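Local coordinates for protein putative HTH-type transcriptional regulator PF0864 (Pyrococcus furiosus, PDB 2IA0) that probably binds specific DNA sequences and regulates transcription as a member of the AsnC family, at residues V81-K86 / G117-I122; P74-L79 / N128-L133; D16-N21 / S46-R51; G109-A114 / I122-K127. One frame throughout, in Å; residues are numbered along the deposited sequence.

Contact 1 of 4, residues V81-K86 / G117-I122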
# COMPACT_ATOMS: atom_id res chain seq x y z
N VAL A 81 1.80 9.63 -13.27
CA VAL A 81 2.62 8.85 -14.19
C VAL A 81 3.45 9.75 -15.10
O VAL A 81 2.92 10.51 -15.89
CB VAL A 81 1.81 7.83 -15.02
CG1 VAL A 81 2.76 6.89 -15.81
CG2 VAL A 81 0.89 7.02 -14.09
N LEU A 82 4.77 9.65 -14.93
CA LEU A 82 5.75 10.44 -15.66
C LEU A 82 6.42 9.55 -16.70
O LEU A 82 6.81 8.43 -16.39
CB LEU A 82 6.83 10.94 -14.69
CG LEU A 82 6.40 11.76 -13.48
CD1 LEU A 82 7.63 12.25 -12.76
CD2 LEU A 82 5.54 12.93 -13.91
N GLU A 83 6.60 10.06 -17.91
CA GLU A 83 7.37 9.34 -18.92
C GLU A 83 8.53 10.23 -19.36
O GLU A 83 8.32 11.36 -19.79
CB GLU A 83 6.48 8.98 -20.12
CG GLU A 83 7.20 8.26 -21.26
CD GLU A 83 6.31 8.08 -22.49
OE1 GLU A 83 5.29 8.79 -22.62
OE2 GLU A 83 6.64 7.23 -23.34
N VAL A 84 9.74 9.71 -19.25
CA VAL A 84 10.94 10.44 -19.65
C VAL A 84 11.13 10.37 -21.16
O VAL A 84 10.90 9.33 -21.77
CB VAL A 84 12.18 9.97 -18.85
CG1 VAL A 84 13.42 10.62 -19.36
CG2 VAL A 84 12.00 10.34 -17.37
N GLY A 85 11.48 11.52 -21.75
CA GLY A 85 11.71 11.63 -23.20
C GLY A 85 13.12 11.16 -23.52
O GLY A 85 13.31 10.18 -24.27
N LYS A 86 14.10 11.86 -22.96
CA LYS A 86 15.50 11.45 -23.03
C LYS A 86 16.29 12.02 -21.86
O LYS A 86 16.64 13.20 -21.86
CB LYS A 86 16.15 11.88 -24.36
N GLY A 117 8.99 0.02 -16.55
CA GLY A 117 9.81 -0.14 -17.74
C GLY A 117 11.12 0.62 -17.60
O GLY A 117 11.64 0.81 -16.49
N GLU A 118 11.65 1.07 -18.72
CA GLU A 118 12.90 1.80 -18.70
C GLU A 118 12.67 3.28 -18.50
O GLU A 118 13.61 3.97 -18.12
CB GLU A 118 13.69 1.57 -20.00
CG GLU A 118 14.24 0.13 -20.17
CD GLU A 118 14.92 -0.08 -21.52
OE1 GLU A 118 14.97 0.89 -22.33
OE2 GLU A 118 15.41 -1.22 -21.79
N ASP A 119 11.44 3.77 -18.75
CA ASP A 119 11.21 5.21 -18.95
C ASP A 119 10.17 5.94 -18.10
O ASP A 119 10.08 7.17 -18.20
CB ASP A 119 11.03 5.58 -20.45
CG ASP A 119 10.02 4.67 -21.21
OD1 ASP A 119 10.12 4.63 -22.46
OD2 ASP A 119 9.15 3.98 -20.61
N LYS A 120 9.41 5.21 -17.26
CA LYS A 120 8.32 5.83 -16.44
C LYS A 120 8.49 5.80 -14.91
O LYS A 120 9.08 4.89 -14.35
CB LYS A 120 6.96 5.22 -16.79
CG LYS A 120 6.69 5.18 -18.26
CD LYS A 120 5.22 4.93 -18.58
CE LYS A 120 5.09 4.55 -20.04
NZ LYS A 120 6.22 3.61 -20.34
N ILE A 121 7.95 6.82 -14.25
CA ILE A 121 7.93 6.87 -12.79
C ILE A 121 6.49 7.00 -12.38
O ILE A 121 5.75 7.81 -12.93
CB ILE A 121 8.72 8.05 -12.18
CG1 ILE A 121 10.18 7.98 -12.59
CG2 ILE A 121 8.63 8.07 -10.65
CD1 ILE A 121 10.59 9.19 -13.41
N ILE A 122 6.11 6.16 -11.42
CA ILE A 122 4.78 6.10 -10.85
C ILE A 122 4.90 6.59 -9.41
O ILE A 122 5.76 6.11 -8.67
CB ILE A 122 4.32 4.62 -10.89
CG1 ILE A 122 4.17 4.17 -12.35
CG2 ILE A 122 3.06 4.41 -10.10
CD1 ILE A 122 4.05 2.70 -12.49
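Val84 N donates to Asp119 O at 2.8 Å, almost straight at the hydrogen (178°), and this bond lies just past the Glu83–Lys120 pair, at the end of the antiparallel pairing. Leu82 and Ile121 form its hydrogen-bonded pair: Leu82 N meets Ile121 O in the carbonyl plane at 2.9 Å, while Ile121 N comes to Leu82 O from a tilted direction. On the face carrying Val81, Glu83 and Lys120, the lysine runs obliquely over the valine, its CD 4.2 Å from Val81 CG1. A bend at the last torsion of Lys120 (chi4 42°) brings its NZ to Asp119 OD2 at 3.0 Å, on the syn side but well out of the carboxylate plane, in a salt bridge. That ammonium probably offsets the closeness of two carboxylates, Glu83 OE2 and Asp119 OD1, which are 4.4 Å apart; Glu83 OE1 is bonded to His149 ND1. On the other face Leu82 CB packs against Ile121 CB at 4.3 Å. Within the dimeric alpha+beta barrel domain, helix 91-105 lies against Val84 and Ile121, and strand 147-154 pairs with the far edge of 76-84. Phe153 of the second subunit packs on Val81, Lys120 and Ile122.

Contact 2 of 4, residues P74-L79 / N128-L133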
# COMPACT_ATOMS: atom_id res chain seq x y z
N PRO A 74 -3.80 11.34 4.62
CA PRO A 74 -4.07 12.42 3.63
C PRO A 74 -5.51 12.33 3.09
O PRO A 74 -6.01 11.23 2.80
CB PRO A 74 -3.05 12.13 2.52
CG PRO A 74 -2.78 10.66 2.61
CD PRO A 74 -2.78 10.40 4.12
N LYS A 75 -6.18 13.47 2.96
CA LYS A 75 -7.59 13.44 2.55
C LYS A 75 -7.77 13.32 1.03
O LYS A 75 -8.82 12.89 0.56
CB LYS A 75 -8.32 14.69 3.06
CG LYS A 75 -8.27 14.90 4.57
CD LYS A 75 -9.06 16.16 4.95
CE LYS A 75 -8.26 17.45 4.64
NZ LYS A 75 -9.09 18.60 4.04
N HIS A 76 -6.73 13.71 0.29
CA HIS A 76 -6.77 13.76 -1.17
C HIS A 76 -5.51 13.13 -1.70
O HIS A 76 -4.40 13.54 -1.37
CB HIS A 76 -6.96 15.19 -1.69
CG HIS A 76 -8.33 15.72 -1.39
ND1 HIS A 76 -8.55 16.89 -0.70
CD2 HIS A 76 -9.56 15.17 -1.60
CE1 HIS A 76 -9.85 17.07 -0.54
NE2 HIS A 76 -10.48 16.04 -1.07
N LEU A 77 -5.71 12.11 -2.51
CA LEU A 77 -4.65 11.29 -3.04
C LEU A 77 -4.69 11.39 -4.58
O LEU A 77 -5.75 11.64 -5.18
CB LEU A 77 -4.86 9.87 -2.53
CG LEU A 77 -3.69 8.96 -2.18
CD1 LEU A 77 -2.96 9.42 -0.95
CD2 LEU A 77 -4.21 7.55 -1.98
N ALA A 78 -3.52 11.27 -5.20
CA ALA A 78 -3.41 11.26 -6.66
C ALA A 78 -2.31 10.30 -7.08
O ALA A 78 -1.28 10.16 -6.39
CB ALA A 78 -3.14 12.65 -7.20
N LEU A 79 -2.55 9.59 -8.17
CA LEU A 79 -1.52 8.80 -8.78
C LEU A 79 -0.92 9.62 -9.95
O LEU A 79 -1.63 10.26 -10.70
CB LEU A 79 -2.12 7.48 -9.26
CG LEU A 79 -1.33 6.65 -10.27
CD1 LEU A 79 -0.21 5.89 -9.52
CD2 LEU A 79 -2.30 5.70 -10.95
N ASN A 128 -3.82 17.44 1.76
CA ASN A 128 -5.06 17.70 2.45
C ASN A 128 -6.12 18.46 1.64
O ASN A 128 -7.30 18.32 1.93
CB ASN A 128 -4.78 18.30 3.83
CG ASN A 128 -4.14 17.28 4.79
OD1 ASN A 128 -4.39 16.06 4.70
ND2 ASN A 128 -3.31 17.77 5.70
N ASN A 129 -5.70 19.22 0.62
CA ASN A 129 -6.61 19.87 -0.35
C ASN A 129 -6.28 19.52 -1.80
O ASN A 129 -5.46 18.64 -2.06
CB ASN A 129 -6.58 21.40 -0.25
CG ASN A 129 -6.80 21.90 1.14
OD1 ASN A 129 -5.93 22.56 1.70
ND2 ASN A 129 -7.98 21.61 1.70
N LYS A 130 -6.86 20.27 -2.73
CA LYS A 130 -6.87 19.92 -4.16
C LYS A 130 -5.72 20.21 -5.14
O LYS A 130 -5.62 19.46 -6.12
CB LYS A 130 -8.22 20.26 -4.83
CG LYS A 130 -9.23 19.13 -4.69
CD LYS A 130 -10.27 19.13 -5.80
CE LYS A 130 -11.56 18.49 -5.33
NZ LYS A 130 -11.35 17.09 -4.85
N ASP A 131 -4.85 21.23 -5.02
CA ASP A 131 -4.85 22.52 -4.28
C ASP A 131 -3.50 22.61 -3.58
O ASP A 131 -2.61 23.30 -4.08
CB ASP A 131 -6.04 22.83 -3.37
CG ASP A 131 -6.18 24.32 -3.10
OD1 ASP A 131 -5.47 25.13 -3.74
OD2 ASP A 131 -7.01 24.70 -2.24
N GLU A 132 -3.31 21.89 -2.49
CA GLU A 132 -1.96 21.51 -2.09
C GLU A 132 -1.34 20.57 -3.16
O GLU A 132 -0.14 20.59 -3.40
CB GLU A 132 -1.94 20.89 -0.68
CG GLU A 132 -1.73 21.90 0.47
CD GLU A 132 -1.92 21.30 1.87
OE1 GLU A 132 -1.70 20.08 2.05
OE2 GLU A 132 -2.29 22.06 2.80
N LEU A 133 -2.18 19.77 -3.82
CA LEU A 133 -1.76 18.89 -4.92
C LEU A 133 -1.39 19.65 -6.20
O LEU A 133 -0.37 19.36 -6.82
CB LEU A 133 -2.86 17.86 -5.22
CG LEU A 133 -2.72 16.49 -4.57
CD1 LEU A 133 -4.05 15.93 -4.08
CD2 LEU A 133 -2.06 15.54 -5.57
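Lys75 and His76 converge on a single carbonyl, Asn128 O, from two side chains that follow each other in the sequence. The lysine crosses the Asn128 side chain at about a right angle, its CE 3.7 Å from Asn128 CB. Bends at its third and fourth torsions (chi3 -78°) then bring Lys75 NZ to Asn128 O at 2.8 Å, the donor standing 31° off the carbonyl plane. His76 adds a second, weak bond from ND1 to Asn128 O at 3.2 Å. The His76 ring turns an edge to Asn129, whose CA is 3.6 Å from His76 ND1 and whose N lies in the ring plane. The Lys130 side chain runs obliquely to that of His76, with Lys130 NZ 4.0 Å from His76 NE2. Nearer the backbone the contact turns apolar: Leu133 CD1 meets His76 CB at 3.8 Å and Leu133 CD2 meets Ala78 CB at 3.5 Å. With His76 replaced by an alanine, Asn128 O would probably keep just the lysine as side-chain donor here, and a gap would open beside Asn129. Lys75 and His76 together face Lys127 in a classic beta bulge, where strand 76-84 starts its pairing with 120-127. Helix 132-140 packs by its first turn on one face of the sheet, while Leu77, on the other, meets Leu111 and Leu124.

Contact 3 of 4, residues D16-N21 / S46-R51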
# COMPACT_ATOMS: atom_id res chain seq x y z
N ASP A 16 0.81 -24.88 4.78
CA ASP A 16 -0.42 -25.66 4.87
C ASP A 16 -1.59 -24.77 5.30
O ASP A 16 -1.41 -23.56 5.49
CB ASP A 16 -0.23 -26.89 5.78
CG ASP A 16 -0.10 -26.53 7.24
OD1 ASP A 16 0.38 -25.43 7.55
OD2 ASP A 16 -0.47 -27.36 8.09
N ASP A 17 -2.78 -25.36 5.43
CA ASP A 17 -3.97 -24.60 5.80
C ASP A 17 -3.86 -23.87 7.14
O ASP A 17 -4.34 -22.74 7.28
CB ASP A 17 -5.23 -25.47 5.72
CG ASP A 17 -5.62 -25.82 4.28
OD1 ASP A 17 -5.11 -25.17 3.33
OD2 ASP A 17 -6.42 -26.77 4.08
N LEU A 18 -3.22 -24.50 8.13
CA LEU A 18 -3.03 -23.86 9.44
C LEU A 18 -2.10 -22.65 9.36
O LEU A 18 -2.36 -21.64 9.98
CB LEU A 18 -2.52 -24.87 10.50
CG LEU A 18 -2.23 -24.34 11.90
CD1 LEU A 18 -3.42 -23.48 12.48
CD2 LEU A 18 -1.88 -25.53 12.82
N ASP A 19 -1.02 -22.75 8.60
CA ASP A 19 -0.17 -21.59 8.32
C ASP A 19 -0.97 -20.42 7.77
O ASP A 19 -0.87 -19.32 8.31
CB ASP A 19 0.97 -21.96 7.37
CG ASP A 19 2.06 -22.76 8.07
OD1 ASP A 19 2.64 -23.67 7.43
OD2 ASP A 19 2.32 -22.50 9.28
N ARG A 20 -1.76 -20.67 6.72
CA ARG A 20 -2.58 -19.66 6.05
C ARG A 20 -3.62 -19.07 6.97
O ARG A 20 -3.82 -17.85 6.99
CB ARG A 20 -3.27 -20.23 4.80
CG ARG A 20 -2.33 -20.57 3.65
CD ARG A 20 -3.08 -21.23 2.48
NE ARG A 20 -2.21 -22.13 1.70
CZ ARG A 20 -2.26 -23.47 1.75
NH1 ARG A 20 -3.15 -24.09 2.52
NH2 ARG A 20 -1.43 -24.21 1.02
N ASN A 21 -4.29 -19.95 7.73
CA ASN A 21 -5.30 -19.52 8.67
C ASN A 21 -4.77 -18.59 9.75
O ASN A 21 -5.42 -17.61 10.04
CB ASN A 21 -6.01 -20.72 9.29
CG ASN A 21 -7.15 -21.22 8.43
OD1 ASN A 21 -7.79 -20.45 7.73
ND2 ASN A 21 -7.41 -22.53 8.49
N SER A 46 1.05 -24.53 21.86
CA SER A 46 2.44 -24.76 21.45
C SER A 46 2.63 -24.97 19.95
O SER A 46 3.70 -24.67 19.42
CB SER A 46 3.06 -25.93 22.23
OG SER A 46 2.97 -25.76 23.64
N THR A 47 1.63 -25.51 19.26
CA THR A 47 1.69 -25.54 17.79
C THR A 47 1.57 -24.15 17.16
O THR A 47 2.36 -23.82 16.30
CB THR A 47 0.64 -26.47 17.18
OG1 THR A 47 0.59 -27.67 17.95
CG2 THR A 47 1.03 -26.80 15.75
N ILE A 48 0.60 -23.35 17.61
CA ILE A 48 0.46 -21.96 17.14
C ILE A 48 1.77 -21.19 17.32
O ILE A 48 2.29 -20.61 16.37
CB ILE A 48 -0.74 -21.22 17.84
CG1 ILE A 48 -2.08 -21.93 17.57
CG2 ILE A 48 -0.79 -19.75 17.44
CD1 ILE A 48 -2.30 -22.31 16.12
N HIS A 49 2.29 -21.25 18.54
CA HIS A 49 3.53 -20.61 18.95
C HIS A 49 4.72 -20.97 18.03
O HIS A 49 5.36 -20.08 17.45
CB HIS A 49 3.79 -20.98 20.41
CG HIS A 49 5.12 -20.54 20.94
ND1 HIS A 49 5.42 -19.21 21.17
CD2 HIS A 49 6.21 -21.25 21.32
CE1 HIS A 49 6.65 -19.12 21.65
NE2 HIS A 49 7.15 -20.34 21.75
N PHE A 50 4.96 -22.26 17.87
CA PHE A 50 5.96 -22.78 16.94
C PHE A 50 5.78 -22.31 15.48
O PHE A 50 6.73 -21.84 14.87
CB PHE A 50 6.01 -24.30 17.03
CG PHE A 50 6.92 -24.94 16.01
CD1 PHE A 50 6.38 -25.57 14.87
CD2 PHE A 50 8.30 -24.94 16.19
CE1 PHE A 50 7.22 -26.16 13.93
CE2 PHE A 50 9.14 -25.54 15.25
CZ PHE A 50 8.59 -26.15 14.11
N ARG A 51 4.57 -22.47 14.95
CA ARG A 51 4.21 -21.96 13.61
C ARG A 51 4.52 -20.47 13.45
O ARG A 51 5.07 -20.08 12.45
CB ARG A 51 2.73 -22.17 13.29
CG ARG A 51 2.25 -23.60 13.32
CD ARG A 51 3.09 -24.44 12.41
NE ARG A 51 2.44 -25.72 12.11
CZ ARG A 51 1.71 -25.95 11.02
NH1 ARG A 51 1.52 -24.99 10.13
NH2 ARG A 51 1.19 -27.15 10.80
O HOH W 1 5.21 -22.33 9.99
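Asp19 and Arg51, their CA atoms 6.9 Å apart, mark the nearest backbone approach of two steeply crossed helices. The axes of 17-21 and 46-51 make an angle of 77° and pass 10.9 Å from each other, so long side chains must bridge them. Arg51, its chain bent at the second torsion, sends its guanidinium end-on to Asp16, with NH1 2.9 Å from OD1 and NH2 3.2 Å from OD2. Both oxygens are met on the syn side, and the two planes are 30° apart. Arg51 NH1 also makes a weak, bent bond to Asp19 OD2 at 2.8 Å, part of the same salt-bridge network, this carboxylate being turned more steeply against the guanidinium. Leu18 CD2 sits over the centre of one guanidinium face, 4.0 Å from Arg51 CZ, and the other methyl, CD1, touches Ile48 CD1 at 4.0 Å. Asp16 is the N-cap of helix 17-26. Its CG lies between the backbone N and the carbonyl carbon (chi1 71°), which lets OD1 accept from Asp19 N at 3.2 Å; Asp16 N returns a weak bond to Asp19 OD1, completing a capping box. Replacing Asp16 by an alanine would probably leave Asp19 N without its capping acceptor and Arg51 held by Asp19 alone, through a weak bond. Helix 45-57 carries the end of the predicted helix-turn-helix motif, and Ile48 packs inward on Ile22 and Leu37. A water bridges Asp19 OD2 and, weakly, Arg51 O. The shared cation and the helix N terminus probably offset the repulsion between the two carboxylates and favour their ionised forms.

Contact 4 of 4, residues G109-A114 / I122-K127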
# COMPACT_ATOMS: atom_id res chain seq x y z
N GLY A 109 4.50 13.98 1.71
CA GLY A 109 3.30 13.59 0.97
C GLY A 109 3.50 12.48 -0.04
O GLY A 109 2.55 11.86 -0.47
N VAL A 110 4.74 12.22 -0.42
CA VAL A 110 5.02 11.19 -1.42
C VAL A 110 5.01 9.80 -0.77
O VAL A 110 5.83 9.49 0.09
CB VAL A 110 6.33 11.49 -2.18
CG1 VAL A 110 6.73 10.30 -3.03
CG2 VAL A 110 6.15 12.73 -3.03
N LEU A 111 4.07 8.96 -1.21
CA LEU A 111 3.67 7.77 -0.46
C LEU A 111 4.53 6.52 -0.69
O LEU A 111 4.59 5.67 0.18
CB LEU A 111 2.14 7.59 -0.39
CG LEU A 111 1.40 8.15 0.84
CD1 LEU A 111 2.16 9.17 1.72
CD2 LEU A 111 0.10 8.71 0.40
N PHE A 112 5.23 6.35 -1.80
CA PHE A 112 4.94 5.64 -3.05
C PHE A 112 5.56 6.12 -4.33
O PHE A 112 5.03 7.00 -5.00
CB PHE A 112 3.65 4.81 -3.22
CG PHE A 112 3.86 3.60 -4.13
CD1 PHE A 112 4.29 2.38 -3.59
CD2 PHE A 112 3.71 3.71 -5.52
CE1 PHE A 112 4.51 1.27 -4.41
CE2 PHE A 112 3.91 2.59 -6.38
CZ PHE A 112 4.33 1.37 -5.82
N VAL A 113 6.71 5.52 -4.65
CA VAL A 113 7.46 5.78 -5.90
C VAL A 113 7.90 4.45 -6.51
O VAL A 113 8.43 3.57 -5.81
CB VAL A 113 8.68 6.75 -5.68
CG1 VAL A 113 9.44 6.98 -7.00
CG2 VAL A 113 8.22 8.12 -5.06
N ALA A 114 7.63 4.29 -7.81
CA ALA A 114 8.03 3.08 -8.54
C ALA A 114 8.42 3.40 -9.96
O ALA A 114 8.02 4.43 -10.52
CB ALA A 114 6.94 2.01 -8.50
N ILE A 122 6.11 6.16 -11.42
CA ILE A 122 4.78 6.10 -10.85
C ILE A 122 4.90 6.59 -9.41
O ILE A 122 5.76 6.11 -8.67
CB ILE A 122 4.32 4.62 -10.89
CG1 ILE A 122 4.17 4.17 -12.35
CG2 ILE A 122 3.06 4.41 -10.10
CD1 ILE A 122 4.05 2.70 -12.49
N ALA A 123 4.09 7.56 -9.03
CA ALA A 123 4.07 8.07 -7.65
C ALA A 123 2.66 8.19 -7.08
O ALA A 123 1.72 8.51 -7.79
CB ALA A 123 4.78 9.42 -7.54
N LEU A 124 2.54 7.95 -5.78
CA LEU A 124 1.30 8.17 -5.09
C LEU A 124 1.50 9.33 -4.11
O LEU A 124 2.38 9.30 -3.25
CB LEU A 124 0.83 6.89 -4.40
CG LEU A 124 -0.66 6.89 -4.08
CD1 LEU A 124 -1.54 6.48 -5.31
CD2 LEU A 124 -0.94 5.98 -2.88
N VAL A 125 0.70 10.36 -4.28
CA VAL A 125 0.83 11.56 -3.47
C VAL A 125 -0.43 11.89 -2.66
O VAL A 125 -1.54 11.91 -3.19
CB VAL A 125 1.31 12.78 -4.34
CG1 VAL A 125 1.54 14.01 -3.48
CG2 VAL A 125 2.63 12.42 -5.09
N GLY A 126 -0.23 12.14 -1.37
CA GLY A 126 -1.29 12.60 -0.50
C GLY A 126 -1.13 14.01 0.04
O GLY A 126 -0.07 14.39 0.56
N LYS A 127 -2.18 14.81 -0.10
CA LYS A 127 -2.23 16.13 0.51
C LYS A 127 -3.59 16.28 1.15
O LYS A 127 -4.43 15.39 1.09
CB LYS A 127 -2.00 17.25 -0.50
CG LYS A 127 -0.68 17.18 -1.26
CD LYS A 127 0.45 17.66 -0.40
CE LYS A 127 1.78 17.23 -0.96
NZ LYS A 127 2.81 17.86 -0.10
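The Phe112 ring meets strand 122-127 at its edge: CE2 lies 4.2 Å from Ile122 CG2, and Leu124 N also stands near the ring plane. At the root of the ring, Phe112 CB packs on Leu124 CB at 3.7 Å. Both Leu111 and Phe112 are set opposite Leu124, with Leu111 N bonded to Leu124 O at 2.7 Å and Leu124 N to Phe112 O at 2.8 Å. This is a beta bulge in the hairpin of strands 110-116 and 120-127, and it shifts the register by one residue between the Val110–Val125 and Val113–Ala123 pairs. Beyond it Ala114 and Ile122 form a hydrogen-bonded pair, Ile122 N reaching Ala114 O at 2.7 Å. On the face of Val110 and Val125, the valines cross obliquely, their CG2 atoms 4.1 Å apart. Gly109 O accepts from Gly126 N at 2.9 Å, and a side chain on Gly109 would collide with Gly126 O and Lys127 CE. Lys127 NZ bonds to Pro108 O. Strand 110-116 is an edge strand of the sheet within this chain, yet Val113 and Ala114 pair with an antiparallel strand of the second subunit, whose Lys160 NZ bonds to Val110 O.

In the fold
From the N terminus, contact 3 comes first, closing a loop within the predicted DNA-binding winged helix-turn-helix region before any other opens; its centre lies 36 to 43 Å from those of the others, and it touches none of them. The remaining three belong to the C-terminal dimeric alpha+beta barrel domain. Contact 2 joins the start of strand 76-84 to the beginning of helix 132-140, and contacts 1 and 4 are nested inside its loop. These two cross along the chain and share Ile122, since strand 120-127 pairs with 76-84 on one edge and with 110-116 on the other. Between contacts 1 and 2, Ile122 CG2 packs on Leu79 CD1. Contacts 1 and 4 both reach the second subunit.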